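PDB 3L48: outer membrane usher protein PapC from Escherichia coli, which takes part in exporting pilus subunits across the outer membrane and assembling them there, as the usher that forms the pore. Local coordinates for residues K8-P22 with V39-T51. Residues are numbered along the deposited sequence; the frame is centred on the assembly and turned at random. Where two conformers were deposited one is given.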
loop_
_atom_site.group_PDB
_atom_site.type_symbol
_atom_site.label_atom_id
_atom_site.label_comp_id
_atom_site.label_asym_id
_atom_site.label_seq_id
_atom_site.Cartn_x
_atom_site.Cartn_y
_atom_site.Cartn_z
ATOM N N LYS A 8 1.233 11.319 7.059
ATOM C CA LYS A 8 1.965 10.070 7.238
ATOM C C LYS A 8 1.139 8.810 7.508
ATOM O O LYS A 8 1.509 7.739 7.043
ATOM C CB LYS A 8 3.075 10.249 8.275
ATOM C CG LYS A 8 4.280 10.979 7.722
ATOM C CD LYS A 8 5.068 11.644 8.821
ATOM C CE LYS A 8 6.060 12.635 8.241
ATOM N NZ LYS A 8 6.553 13.591 9.274
ATOM N N ARG A 9 0.037 8.908 8.246
ATOM C CA ARG A 9 -0.834 7.736 8.366
ATOM C C ARG A 9 -1.940 7.728 7.321
ATOM O O ARG A 9 -2.749 8.656 7.247
ATOM C CB ARG A 9 -1.456 7.571 9.752
ATOM C CG ARG A 9 -2.475 6.427 9.748
ATOM C CD ARG A 9 -2.963 6.026 11.118
ATOM N NE ARG A 9 -4.009 6.908 11.614
ATOM C CZ ARG A 9 -4.763 6.639 12.672
ATOM N NH1 ARG A 9 -4.591 5.504 13.332
ATOM N NH2 ARG A 9 -5.687 7.501 13.066
ATOM N N LEU A 10 -1.981 6.663 6.528
ATOM C CA LEU A 10 -2.965 6.554 5.459
ATOM C C LEU A 10 -3.875 5.350 5.636
ATOM O O LEU A 10 -3.434 4.282 6.048
ATOM C CB LEU A 10 -2.267 6.469 4.102
ATOM C CG LEU A 10 -1.362 7.647 3.754
ATOM C CD1 LEU A 10 -0.907 7.542 2.307
ATOM C CD2 LEU A 10 -2.089 8.960 4.006
ATOM N N PHE A 11 -5.152 5.538 5.327
ATOM C CA PHE A 11 -6.094 4.433 5.253
ATOM C C PHE A 11 -6.193 4.022 3.789
ATOM O O PHE A 11 -6.941 4.622 3.016
ATOM C CB PHE A 11 -7.466 4.851 5.784
ATOM C CG PHE A 11 -7.428 5.456 7.162
ATOM C CD1 PHE A 11 -6.872 4.763 8.225
ATOM C CD2 PHE A 11 -7.960 6.714 7.396
ATOM C CE1 PHE A 11 -6.839 5.318 9.501
ATOM C CE2 PHE A 11 -7.933 7.274 8.667
ATOM C CZ PHE A 11 -7.372 6.573 9.722
ATOM N N ALA A 12 -5.423 3.009 3.409
ATOM C CA ALA A 12 -5.283 2.656 2.000
ATOM C C ALA A 12 -6.252 1.568 1.554
ATOM O O ALA A 12 -6.318 0.491 2.149
ATOM C CB ALA A 12 -3.847 2.246 1.693
ATOM N N ILE A 13 -7.010 1.866 0.505
ATOM C CA ILE A 13 -7.845 0.867 -0.140
ATOM C C ILE A 13 -7.072 0.325 -1.337
ATOM O O ILE A 13 -6.938 0.996 -2.361
ATOM C CB ILE A 13 -9.192 1.455 -0.601
ATOM C CG1 ILE A 13 -9.878 2.193 0.553
ATOM C CG2 ILE A 13 -10.100 0.357 -1.153
ATOM C CD1 ILE A 13 -10.117 1.330 1.775
ATOM N N LEU A 14 -6.548 -0.885 -1.194
ATOM C CA LEU A 14 -5.688 -1.475 -2.211
ATOM C C LEU A 14 -6.452 -2.370 -3.185
ATOM O O LEU A 14 -7.189 -3.268 -2.774
ATOM C CB LEU A 14 -4.583 -2.299 -1.550
ATOM C CG LEU A 14 -3.653 -1.609 -0.553
ATOM C CD1 LEU A 14 -2.828 -2.648 0.190
ATOM C CD2 LEU A 14 -2.750 -0.626 -1.266
ATOM N N ARG A 15 -6.276 -2.118 -4.477
ATOM C CA ARG A 15 -6.802 -3.005 -5.508
ATOM C C ARG A 15 -5.817 -3.092 -6.666
ATOM O O ARG A 15 -5.220 -2.089 -7.057
ATOM C CB ARG A 15 -8.172 -2.534 -6.011
ATOM C CG ARG A 15 -9.241 -2.439 -4.931
ATOM C CD ARG A 15 -10.638 -2.600 -5.514
ATOM N NE ARG A 15 -10.933 -3.991 -5.848
ATOM C CZ ARG A 15 -11.925 -4.697 -5.318
ATOM N NH1 ARG A 15 -12.736 -4.147 -4.429
ATOM N NH2 ARG A 15 -12.109 -5.955 -5.684
ATOM N N LEU A 16 -5.641 -4.294 -7.205
ATOM C CA LEU A 16 -4.755 -4.495 -8.340
ATOM C C LEU A 16 -5.399 -3.936 -9.602
ATOM O O LEU A 16 -6.603 -3.658 -9.625
ATOM C CB LEU A 16 -4.405 -5.975 -8.523
ATOM C CG LEU A 16 -3.265 -6.516 -7.653
ATOM C CD1 LEU A 16 -3.673 -6.556 -6.189
ATOM C CD2 LEU A 16 -2.844 -7.901 -8.128
ATOM N N ALA A 17 -4.590 -3.765 -10.642
ATOM C CA ALA A 17 -5.080 -3.266 -11.922
ATOM C C ALA A 17 -6.205 -4.137 -12.471
ATOM O O ALA A 17 -7.095 -3.648 -13.167
ATOM C CB ALA A 17 -3.936 -3.167 -12.935
ATOM N N ASP A 18 -6.168 -5.428 -12.154
ATOM C CA ASP A 18 -7.176 -6.357 -12.658
ATOM C C ASP A 18 -8.435 -6.369 -11.794
ATOM O O ASP A 18 -9.413 -7.045 -12.116
ATOM C CB ASP A 18 -6.600 -7.770 -12.802
ATOM C CG ASP A 18 -6.275 -8.414 -11.466
ATOM O OD1 ASP A 18 -6.422 -7.749 -10.420
ATOM O OD2 ASP A 18 -5.874 -9.597 -11.463
ATOM N N GLY A 19 -8.406 -5.615 -10.701
ATOM C CA GLY A 19 -9.567 -5.475 -9.840
ATOM C C GLY A 19 -9.545 -6.337 -8.591
ATOM O O GLY A 19 -10.409 -6.194 -7.726
ATOM N N SER A 20 -8.568 -7.232 -8.488
ATOM C CA SER A 20 -8.487 -8.128 -7.337
ATOM C C SER A 20 -7.898 -7.424 -6.116
ATOM O O SER A 20 -7.443 -6.284 -6.205
ATOM C CB SER A 20 -7.683 -9.388 -7.679
ATOM O OG SER A 20 -6.336 -9.077 -7.992
ATOM N N GLN A 21 -7.918 -8.109 -4.977
ATOM C CA GLN A 21 -7.416 -7.548 -3.728
ATOM C C GLN A 21 -6.186 -8.304 -3.246
ATOM O O GLN A 21 -6.167 -9.535 -3.261
ATOM C CB GLN A 21 -8.492 -7.621 -2.642
ATOM C CG GLN A 21 -9.799 -6.944 -2.997
ATOM C CD GLN A 21 -10.870 -7.152 -1.943
ATOM O OE1 GLN A 21 -11.734 -6.298 -1.745
ATOM N NE2 GLN A 21 -10.813 -8.289 -1.255
ATOM N N PRO A 22 -5.152 -7.569 -2.809
ATOM C CA PRO A 22 -4.020 -8.244 -2.167
ATOM C C PRO A 22 -4.543 -9.034 -0.972
ATOM O O PRO A 22 -5.487 -8.586 -0.317
ATOM C CB PRO A 22 -3.133 -7.086 -1.699
ATOM C CG PRO A 22 -3.534 -5.917 -2.555
ATOM C CD PRO A 22 -4.997 -6.105 -2.839
ATOM N N VAL A 39 -1.861 -5.728 5.167
ATOM C CA VAL A 39 -3.183 -5.742 4.561
ATOM C C VAL A 39 -4.142 -6.571 5.404
ATOM O O VAL A 39 -3.852 -7.713 5.752
ATOM C CB VAL A 39 -3.143 -6.322 3.137
ATOM C CG1 VAL A 39 -4.515 -6.211 2.478
ATOM C CG2 VAL A 39 -2.092 -5.604 2.306
ATOM N N ALA A 40 -5.287 -5.992 5.737
ATOM C CA ALA A 40 -6.309 -6.732 6.459
ATOM C C ALA A 40 -7.318 -7.312 5.475
ATOM O O ALA A 40 -6.959 -7.773 4.391
ATOM C CB ALA A 40 -6.995 -5.836 7.475
ATOM N N ASP A 41 -8.590 -7.312 5.855
ATOM C CA ASP A 41 -9.613 -7.847 4.972
ATOM C C ASP A 41 -10.039 -6.813 3.932
ATOM O O ASP A 41 -9.869 -5.606 4.124
ATOM C CB ASP A 41 -10.818 -8.364 5.768
ATOM C CG ASP A 41 -11.308 -7.371 6.805
ATOM O OD1 ASP A 41 -10.470 -6.787 7.524
ATOM O OD2 ASP A 41 -12.539 -7.186 6.910
ATOM N N GLU A 42 -10.578 -7.306 2.823
ATOM C CA GLU A 42 -11.049 -6.457 1.727
ATOM C C GLU A 42 -10.012 -5.471 1.182
ATOM O O GLU A 42 -10.352 -4.362 0.775
ATOM C CB GLU A 42 -12.321 -5.709 2.147
ATOM C CG GLU A 42 -13.518 -6.621 2.411
ATOM C CD GLU A 42 -13.975 -7.375 1.164
ATOM O OE1 GLU A 42 -13.742 -6.880 0.043
ATOM O OE2 GLU A 42 -14.568 -8.467 1.305
ATOM N N GLY A 43 -8.749 -5.879 1.165
ATOM C CA GLY A 43 -7.701 -5.054 0.590
ATOM C C GLY A 43 -7.396 -3.761 1.331
ATOM O O GLY A 43 -6.693 -2.895 0.810
ATOM N N LEU A 44 -7.913 -3.628 2.547
ATOM C CA LEU A 44 -7.656 -2.440 3.357
ATOM C C LEU A 44 -6.327 -2.553 4.106
ATOM O O LEU A 44 -6.037 -3.583 4.718
ATOM C CB LEU A 44 -8.812 -2.209 4.339
ATOM C CG LEU A 44 -8.654 -1.140 5.425
ATOM C CD1 LEU A 44 -8.433 0.239 4.823
ATOM C CD2 LEU A 44 -9.869 -1.134 6.345
ATOM N N ALA A 45 -5.521 -1.495 4.053
ATOM C CA ALA A 45 -4.259 -1.455 4.792
ATOM C C ALA A 45 -3.997 -0.095 5.435
ATOM O O ALA A 45 -3.822 0.904 4.740
ATOM C CB ALA A 45 -3.093 -1.838 3.888
ATOM N N TRP A 46 -3.962 -0.065 6.763
ATOM C CA TRP A 46 -3.568 1.138 7.485
ATOM C C TRP A 46 -2.052 1.262 7.476
ATOM O O TRP A 46 -1.346 0.389 7.986
ATOM C CB TRP A 46 -4.080 1.093 8.924
ATOM C CG TRP A 46 -5.540 1.370 9.047
ATOM C CD1 TRP A 46 -6.486 1.249 8.066
ATOM C CD2 TRP A 46 -6.231 1.810 10.222
ATOM N NE1 TRP A 46 -7.721 1.592 8.559
ATOM C CE2 TRP A 46 -7.593 1.937 9.875
ATOM C CE3 TRP A 46 -5.830 2.108 11.526
ATOM C CZ2 TRP A 46 -8.555 2.350 10.797
ATOM C CZ3 TRP A 46 -6.787 2.518 12.435
ATOM C CH2 TRP A 46 -8.133 2.635 12.067
ATOM N N LEU A 47 -1.552 2.345 6.895
ATOM C CA LEU A 47 -0.114 2.535 6.756
ATOM C C LEU A 47 0.412 3.647 7.665
ATOM O O LEU A 47 -0.133 4.752 7.696
ATOM C CB LEU A 47 0.238 2.831 5.299
ATOM C CG LEU A 47 -0.328 1.852 4.268
ATOM C CD1 LEU A 47 -0.089 2.363 2.859
ATOM C CD2 LEU A 47 0.273 0.469 4.447
ATOM N N SER A 48 1.474 3.343 8.403
ATOM C CA SER A 48 2.109 4.316 9.287
ATOM C C SER A 48 3.376 4.878 8.652
ATOM O O SER A 48 4.125 4.156 7.991
ATOM C CB SER A 48 2.466 3.670 10.630
ATOM O OG SER A 48 1.324 3.138 11.276
ATOM N N GLY A 49 3.609 6.171 8.861
ATOM C CA GLY A 49 4.847 6.812 8.452
ATOM C C GLY A 49 5.086 6.819 6.957
ATOM O O GLY A 49 6.222 6.685 6.504
ATOM N N VAL A 50 4.014 6.982 6.188
ATOM C CA VAL A 50 4.114 7.040 4.736
ATOM C C VAL A 50 4.605 8.408 4.279
ATOM O O VAL A 50 4.212 9.437 4.829
ATOM C CB VAL A 50 2.754 6.765 4.062
ATOM C CG1 VAL A 50 2.912 6.696 2.546
ATOM C CG2 VAL A 50 2.145 5.483 4.600
ATOM N N THR A 51 5.465 8.414 3.267
ATOM C CA THR A 51 5.940 9.657 2.676
ATOM C C THR A 51 5.177 9.937 1.391
ATOM O O THR A 51 5.172 9.114 0.479
ATOM C CB THR A 51 7.442 9.593 2.351
ATOM O OG1 THR A 51 8.169 9.174 3.513
ATOM C CG2 THR A 51 7.947 10.955 1.899
HETATM O O HOH W 1 -7.532 -8.331 1.780
#
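Leu10 pairs with Leu47 and Ala12 with Ala45 as hydrogen-bonded pairs of antiparallel strands, a worked example of how an outer strand, 44-47, is joined to the central strand 10-16 of its sheet. The bond from Leu47 N to Leu10 O (2.8 Å) is nearly straight at 174°, whereas Ala12 N reaches Ala45 O from above the carbonyl plane. Leu14 N to Gly43 O and Val50 N to Lys8 O extend the pairing beyond strand 44-47. Past it, one water gives hydrogens to Pro22 O and Ala40 O and accepts from Gly43 N (2.8 Å), bridging the chain at Pro22 to that at Ala40 and Gly43.

Apolar contacts line the inner face: Leu14 CD1 meets Ala45 CB (3.8 Å) and Val39 CG2, Leu47 CD1 meets Ala12 CB (3.9 Å), and the Leu47 side chain reaches Val28 and Leu56 of the second sheet.

On the other face, with CG beside its backbone N (chi1 -53°), Phe11 turns its edge onto the Trp46 face, CE1 over the ring centre, planes 54° apart. Arg9, salt-bridged to Asp77, runs alongside Trp46, Arg9 NH1 3.8 Å from Trp46 CZ3. Ile13 CD1 meets Leu44 CD1 (3.6 Å).

At the far end Gln21 approaches the Glu42 carboxylate, and Gln21 CG lies over one face of the Arg15 guanidinium, toward its rim; replacing Gln21 with alanine would probably open a gap between these groups and deprive Glu42 of its amide neighbour.

Backbone bonding thus fixes the register within this C-terminal Ig-fold, Greek key domain of the usher, while aliphatic side chains face the second sheet and Phe11, Trp46, Ile13 and Leu44 take the more exposed face.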